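Local coordinates for uncharacterized protein (Staphylococcus aureus subsp. aureus, PDB 3H04) that is of unknown function but has an alpha/beta-hydrolase fold related to feruloyl esterases, and probably acts as a serine hydrolase, at residues A[70-75]-A[157-162]; A[64-69]-A[163-168]. One frame throughout, in Å; residues are numbered along the deposited sequence.

Interaction 1: A[70-75]-A[157-162]; sequences LPEVSL and QLTSPT
Glu72 reaches across to Ser160, and the only hydrogen bond between 70-75 and 157-162 is theirs: the backbone N of Ser160 gives its hydrogen to Glu72 OE2 over 2.8 Å, with an N-H...O angle of 162°. OE2 accepts on its anti lone pair, the one turned away from OE1. OE1 makes a salt bridge to Arg172, so the carboxylate is gripped through both oxygens, which limits its rotation. A bend in the middle of the Glu72 chain (chi2 91°) swings the carboxylate round towards the Ser160 amide. Glutamate suits the place, being long enough to span the gap and bearing two acceptors. Within 157-162, Ser160 OG donates to Thr162 O at 2.7 Å, in the carbonyl plane and on a lone pair; this bond bridges Pro161, linking the residues on either side of it.

The van der Waals contacts are few. The methyl CG2 of Thr159 meets Pro71 CG at 3.9 Å in an apolar pair, the two side chains slanting past each other, while Thr159 CB lies against the carboxylate oxygen Glu72 OE2 at 3.6 Å. The hydroxyl of Thr159 is engaged by Ala156 O, at the end of helix 152-156. A cis peptide bond precedes Pro71 and turns the chain sharply.

Tyr67 to Glu72 read YRLLPE, closely resembling the YRLAPE stretch of hormone-sensitive-lipase-like alpha/beta hydrolases. Here its glutamate ties the loop after strand 60-65 to the helical insertion between strands 121-125 and 212-217, where cap elements of this fold are commonly found.

Interaction 2: A[64-69]-A[163-168]; sequences QLSYRL and PVVQDQ
Arg68 and Pro163 lie side by side and point the same way, the methylene CD of the arginine 3.6 Å from CB of the proline ring. The rigid ring gives the aliphatic part of Arg68 a firm apolar surface, and a turn at chi3 (-75°) then carries the guanidinium off to salt bridges with Asp12 and Asp81, so that a buried charge is answered by two carboxylates.

Leu69 and Val164 cross at a slant. Their branches meet at CD1 and CG2, 4.0 Å apart, beside a backbone hydrogen bond from Leu69 N to Val164 O of 3.0 Å, in which the donor lies almost straight out from the carbonyl (C=O...N 177°). The same oxygen takes a CA-H...O contact from Arg68 CA at 3.3 Å. The compact, branched Val165 faces Ser66, with CB 3.9 Å from Ser66 CB, and its CA-H is directed at Tyr67 O; the small serine leaves room for it.

Water fills in where the backbones part. Val165 O accepts from two waters: one is also bonded to Ser66 OG, and the other, 2.8 Å from Val165 O, accepts from Tyr67 N. This second water sits over the centre of the Tyr67 ring, 3.6 Å above its plane. A third water accepts from Val164 N and lies close to Leu69 O.

The loop 163-168 thus rests on the chain that follows strand 60-65. Val165 also packs on Leu16 and Pro17 of strand 15-21, whereas the Tyr67 side chain turns from the loop to lie against helix 75-91 and strand 30-35, its ring stacked with His36.

Interaction 1 is nested along the chain inside the loop closed by interaction 2, and the two run directly into each other, their centres about 10 Å apart. Val73 joins them: its CG1 packs 3.5 Å from Pro163 CG, and its CG2 lies 3.6 Å from Arg68 O. A probable hydrogen bond of 2.8 Å from Gln168 NE2 to Leu158 O adds a second tie, and Arg172 links both, meeting Glu72 from one and Gln168 from the other. Together they join the loop between helices 152-156 and 173-182 to the chain that follows strand 60-65. The side chain of Tyr67 lies near, without touching, the probable nucleophile elbow around Ser104, so one side chain of interaction 2 comes near the likely active site.

Interaction 1: A[70-75]-A[157-162]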
loop_
_atom_site.group_PDB
_atom_site.type_symbol
_atom_site.label_atom_id
_atom_site.label_comp_id
_atom_site.label_asym_id
_atom_site.label_seq_id
_atom_site.Cartn_x
_atom_site.Cartn_y
_atom_site.Cartn_z
ATOM N N LEU A 70 -8.949 8.865 -2.589
ATOM C CA LEU A 70 -8.934 10.336 -2.623
ATOM C C LEU A 70 -9.076 10.806 -4.073
ATOM O O LEU A 70 -8.661 10.115 -4.971
ATOM C CB LEU A 70 -7.661 10.906 -2.031
ATOM C CG LEU A 70 -7.104 10.417 -0.701
ATOM C CD1 LEU A 70 -5.687 10.976 -0.658
ATOM C CD2 LEU A 70 -7.936 10.889 0.449
ATOM N N PRO A 71 -9.643 12.006 -4.308
ATOM C CA PRO A 71 -10.082 12.978 -3.313
ATOM C C PRO A 71 -11.568 12.914 -2.977
ATOM O O PRO A 71 -12.060 13.762 -2.254
ATOM C CB PRO A 71 -9.768 14.295 -4.018
ATOM C CG PRO A 71 -10.149 14.000 -5.454
ATOM C CD PRO A 71 -9.608 12.590 -5.662
ATOM N N GLU A 72 -12.292 11.950 -3.516
ATOM C CA GLU A 72 -13.750 11.924 -3.322
ATOM C C GLU A 72 -14.109 11.489 -1.902
ATOM O O GLU A 72 -15.195 11.800 -1.429
ATOM C CB GLU A 72 -14.453 11.000 -4.309
ATOM C CG GLU A 72 -14.274 11.409 -5.762
ATOM C CD GLU A 72 -13.056 10.779 -6.455
ATOM O OE1 GLU A 72 -12.150 10.214 -5.781
ATOM O OE2 GLU A 72 -13.027 10.860 -7.693
ATOM N N VAL A 73 -13.192 10.790 -1.228
ATOM C CA VAL A 73 -13.304 10.574 0.228
ATOM C C VAL A 73 -12.008 11.059 0.854
ATOM O O VAL A 73 -11.049 11.381 0.130
ATOM C CB VAL A 73 -13.521 9.112 0.588
ATOM C CG1 VAL A 73 -14.781 8.536 -0.152
ATOM C CG2 VAL A 73 -12.198 8.267 0.348
ATOM N N SER A 74 -11.977 11.138 2.182
ATOM C CA SER A 74 -10.769 11.540 2.888
ATOM C C SER A 74 -9.922 10.317 3.330
ATOM O O SER A 74 -10.350 9.163 3.261
ATOM C CB SER A 74 -11.134 12.347 4.142
ATOM O OG SER A 74 -11.543 11.453 5.182
ATOM N N LEU A 75 -8.719 10.581 3.822
ATOM C CA LEU A 75 -7.891 9.514 4.366
ATOM C C LEU A 75 -8.548 8.827 5.587
ATOM O O LEU A 75 -8.308 7.650 5.822
ATOM C CB LEU A 75 -6.500 10.029 4.757
ATOM C CG LEU A 75 -5.508 9.054 5.394
ATOM C CD1 LEU A 75 -5.172 7.864 4.459
ATOM C CD2 LEU A 75 -4.206 9.740 5.780
ATOM N N GLN A 157 -11.897 17.282 -13.805
ATOM C CA GLN A 157 -12.673 16.405 -14.683
ATOM C C GLN A 157 -12.135 14.973 -14.735
ATOM O O GLN A 157 -12.692 14.132 -15.444
ATOM C CB GLN A 157 -12.813 17.025 -16.086
ATOM C CG GLN A 157 -13.605 18.353 -16.105
ATOM C CD GLN A 157 -14.994 18.262 -15.412
ATOM O OE1 GLN A 157 -15.255 18.956 -14.421
ATOM N NE2 GLN A 157 -15.860 17.381 -15.916
ATOM N N LEU A 158 -11.064 14.679 -13.990
ATOM C CA LEU A 158 -10.586 13.302 -13.874
ATOM C C LEU A 158 -11.119 12.619 -12.626
ATOM O O LEU A 158 -10.903 11.419 -12.416
ATOM C CB LEU A 158 -9.077 13.284 -13.925
ATOM C CG LEU A 158 -8.481 13.685 -15.263
ATOM C CD1 LEU A 158 -6.943 13.768 -15.198
ATOM C CD2 LEU A 158 -9.010 12.703 -16.380
ATOM N N THR A 159 -11.839 13.394 -11.805
ATOM C CA THR A 159 -12.502 12.880 -10.644
ATOM C C THR A 159 -13.902 12.406 -10.946
ATOM O O THR A 159 -14.516 12.688 -12.009
ATOM C CB THR A 159 -12.542 13.914 -9.468
ATOM O OG1 THR A 159 -13.383 15.001 -9.818
ATOM C CG2 THR A 159 -11.162 14.422 -9.158
ATOM N N SER A 160 -14.433 11.688 -9.974
ATOM C CA SER A 160 -15.702 11.050 -10.117
ATOM C C SER A 160 -16.718 11.816 -9.272
ATOM O O SER A 160 -16.360 12.382 -8.239
ATOM C CB SER A 160 -15.589 9.587 -9.652
ATOM O OG SER A 160 -16.859 8.965 -9.675
ATOM N N PRO A 161 -17.993 11.837 -9.699
ATOM C CA PRO A 161 -18.992 12.512 -8.906
ATOM C C PRO A 161 -19.332 11.726 -7.644
ATOM O O PRO A 161 -19.871 12.298 -6.701
ATOM C CB PRO A 161 -20.207 12.637 -9.854
ATOM C CG PRO A 161 -20.021 11.639 -10.887
ATOM C CD PRO A 161 -18.561 11.241 -10.921
ATOM N N THR A 162 -18.959 10.449 -7.581
ATOM C CA THR A 162 -19.145 9.677 -6.344
ATOM C C THR A 162 -17.872 8.807 -6.120
ATOM O O THR A 162 -17.129 8.575 -7.063
ATOM C CB THR A 162 -20.378 8.815 -6.464
ATOM O OG1 THR A 162 -20.152 7.843 -7.477
ATOM C CG2 THR A 162 -21.623 9.661 -6.860
#

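Interaction 2: A[64-69]-A[163-168]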
loop_
_atom_site.group_PDB
_atom_site.type_symbol
_atom_site.label_atom_id
_atom_site.label_comp_id
_atom_site.label_asym_id
_atom_site.label_seq_id
_atom_site.Cartn_x
_atom_site.Cartn_y
_atom_site.Cartn_z
ATOM N N GLN A 64 -6.798 -9.541 -2.272
ATOM C CA GLN A 64 -6.551 -8.205 -2.801
ATOM C C GLN A 64 -7.667 -7.255 -2.390
ATOM O O GLN A 64 -8.802 -7.405 -2.859
ATOM C CB GLN A 64 -6.332 -8.328 -4.312
ATOM C CG GLN A 64 -5.166 -9.269 -4.490
ATOM C CD GLN A 64 -4.740 -9.531 -5.881
ATOM O OE1 GLN A 64 -4.828 -10.673 -6.319
ATOM N NE2 GLN A 64 -4.178 -8.520 -6.565
ATOM N N LEU A 65 -7.400 -6.347 -1.463
ATOM C CA LEU A 65 -8.499 -5.538 -0.938
ATOM C C LEU A 65 -8.678 -4.231 -1.640
ATOM O O LEU A 65 -7.807 -3.781 -2.347
ATOM C CB LEU A 65 -8.449 -5.305 0.592
ATOM C CG LEU A 65 -7.460 -4.438 1.315
ATOM C CD1 LEU A 65 -7.601 -2.967 1.041
ATOM C CD2 LEU A 65 -7.582 -4.762 2.897
ATOM N N SER A 66 -9.847 -3.639 -1.456
ATOM C CA SER A 66 -10.166 -2.355 -2.074
ATOM C C SER A 66 -10.534 -1.336 -1.020
ATOM O O SER A 66 -10.954 -1.701 0.095
ATOM C CB SER A 66 -11.290 -2.541 -3.084
ATOM O OG SER A 66 -10.784 -3.363 -4.158
ATOM N N TYR A 67 -10.331 -0.059 -1.361
ATOM C CA TYR A 67 -10.740 1.048 -0.507
ATOM C C TYR A 67 -11.125 2.209 -1.422
ATOM O O TYR A 67 -10.644 2.282 -2.546
ATOM C CB TYR A 67 -9.596 1.467 0.434
ATOM C CG TYR A 67 -8.314 1.747 -0.285
ATOM C CD1 TYR A 67 -8.027 3.035 -0.751
ATOM C CD2 TYR A 67 -7.374 0.757 -0.499
ATOM C CE1 TYR A 67 -6.831 3.298 -1.424
ATOM C CE2 TYR A 67 -6.165 1.016 -1.157
ATOM C CZ TYR A 67 -5.916 2.296 -1.606
ATOM O OH TYR A 67 -4.772 2.549 -2.292
ATOM N N ARG A 68 -11.962 3.116 -0.918
ATOM C CA ARG A 68 -12.349 4.308 -1.681
ATOM C C ARG A 68 -11.157 5.270 -1.806
ATOM O O ARG A 68 -10.348 5.434 -0.906
ATOM C CB ARG A 68 -13.609 4.933 -1.068
ATOM C CG ARG A 68 -14.887 4.155 -1.436
ATOM C CD ARG A 68 -16.110 4.653 -0.665
ATOM N NE ARG A 68 -16.112 4.207 0.723
ATOM C CZ ARG A 68 -17.107 4.464 1.565
ATOM N NH1 ARG A 68 -18.160 5.194 1.166
ATOM N NH2 ARG A 68 -17.055 4.016 2.798
ATOM N N LEU A 69 -11.015 5.889 -2.959
ATOM C CA LEU A 69 -9.875 6.730 -3.211
ATOM C C LEU A 69 -10.069 8.194 -2.872
ATOM O O LEU A 69 -11.204 8.735 -2.920
ATOM C CB LEU A 69 -9.512 6.602 -4.690
ATOM C CG LEU A 69 -9.220 5.181 -5.185
ATOM C CD1 LEU A 69 -9.179 5.106 -6.748
ATOM C CD2 LEU A 69 -7.981 4.533 -4.547
ATOM N N PRO A 163 -17.625 8.328 -4.894
ATOM C CA PRO A 163 -16.351 7.587 -4.660
ATOM C C PRO A 163 -16.233 6.323 -5.453
ATOM O O PRO A 163 -17.245 5.679 -5.713
ATOM C CB PRO A 163 -16.418 7.256 -3.163
ATOM C CG PRO A 163 -17.351 8.298 -2.575
ATOM C CD PRO A 163 -18.392 8.479 -3.637
ATOM N N VAL A 164 -14.984 5.946 -5.769
ATOM C CA VAL A 164 -14.634 4.797 -6.546
ATOM C C VAL A 164 -13.574 3.995 -5.792
ATOM O O VAL A 164 -12.877 4.540 -4.947
ATOM C CB VAL A 164 -14.062 5.206 -7.964
ATOM C CG1 VAL A 164 -15.206 5.741 -8.875
ATOM C CG2 VAL A 164 -12.908 6.185 -7.847
ATOM N N VAL A 165 -13.452 2.704 -6.096
ATOM C CA VAL A 165 -12.352 1.913 -5.542
ATOM C C VAL A 165 -11.274 1.584 -6.572
ATOM O O VAL A 165 -10.286 0.969 -6.227
ATOM C CB VAL A 165 -12.810 0.595 -4.864
ATOM C CG1 VAL A 165 -13.854 0.874 -3.815
ATOM C CG2 VAL A 165 -13.351 -0.396 -5.912
ATOM N N GLN A 166 -11.455 2.035 -7.797
ATOM C CA GLN A 166 -10.471 1.883 -8.823
ATOM C C GLN A 166 -10.681 2.982 -9.874
ATOM O O GLN A 166 -11.740 3.621 -9.930
ATOM C CB GLN A 166 -10.532 0.482 -9.443
ATOM C CG GLN A 166 -11.832 0.224 -10.214
ATOM C CD GLN A 166 -11.844 -1.122 -10.935
ATOM O OE1 GLN A 166 -10.831 -1.596 -11.419
ATOM N NE2 GLN A 166 -12.996 -1.723 -11.007
ATOM N N ASP A 167 -9.666 3.214 -10.680
ATOM C CA ASP A 167 -9.749 4.245 -11.715
ATOM C C ASP A 167 -11.001 4.038 -12.533
ATOM O O ASP A 167 -11.286 2.911 -13.003
ATOM C CB ASP A 167 -8.532 4.213 -12.688
ATOM C CG ASP A 167 -7.218 4.432 -12.009
ATOM O OD1 ASP A 167 -7.188 4.862 -10.843
ATOM O OD2 ASP A 167 -6.187 4.079 -12.622
ATOM N N GLN A 168 -11.764 5.120 -12.695
ATOM C CA GLN A 168 -12.936 5.157 -13.578
ATOM C C GLN A 168 -12.607 5.689 -14.984
ATOM O O GLN A 168 -13.429 5.609 -15.916
ATOM C CB GLN A 168 -14.093 5.942 -12.895
ATOM C CG GLN A 168 -14.159 7.451 -13.109
ATOM C CD GLN A 168 -13.032 8.213 -12.461
ATOM O OE1 GLN A 168 -12.227 7.671 -11.666
ATOM N NE2 GLN A 168 -12.956 9.507 -12.798
HETATM O O HOH W 1 -9.617 -1.906 -6.506
HETATM O O HOH W 2 -8.874 0.723 -3.872
HETATM O O HOH W 3 -13.063 7.904 -4.760
#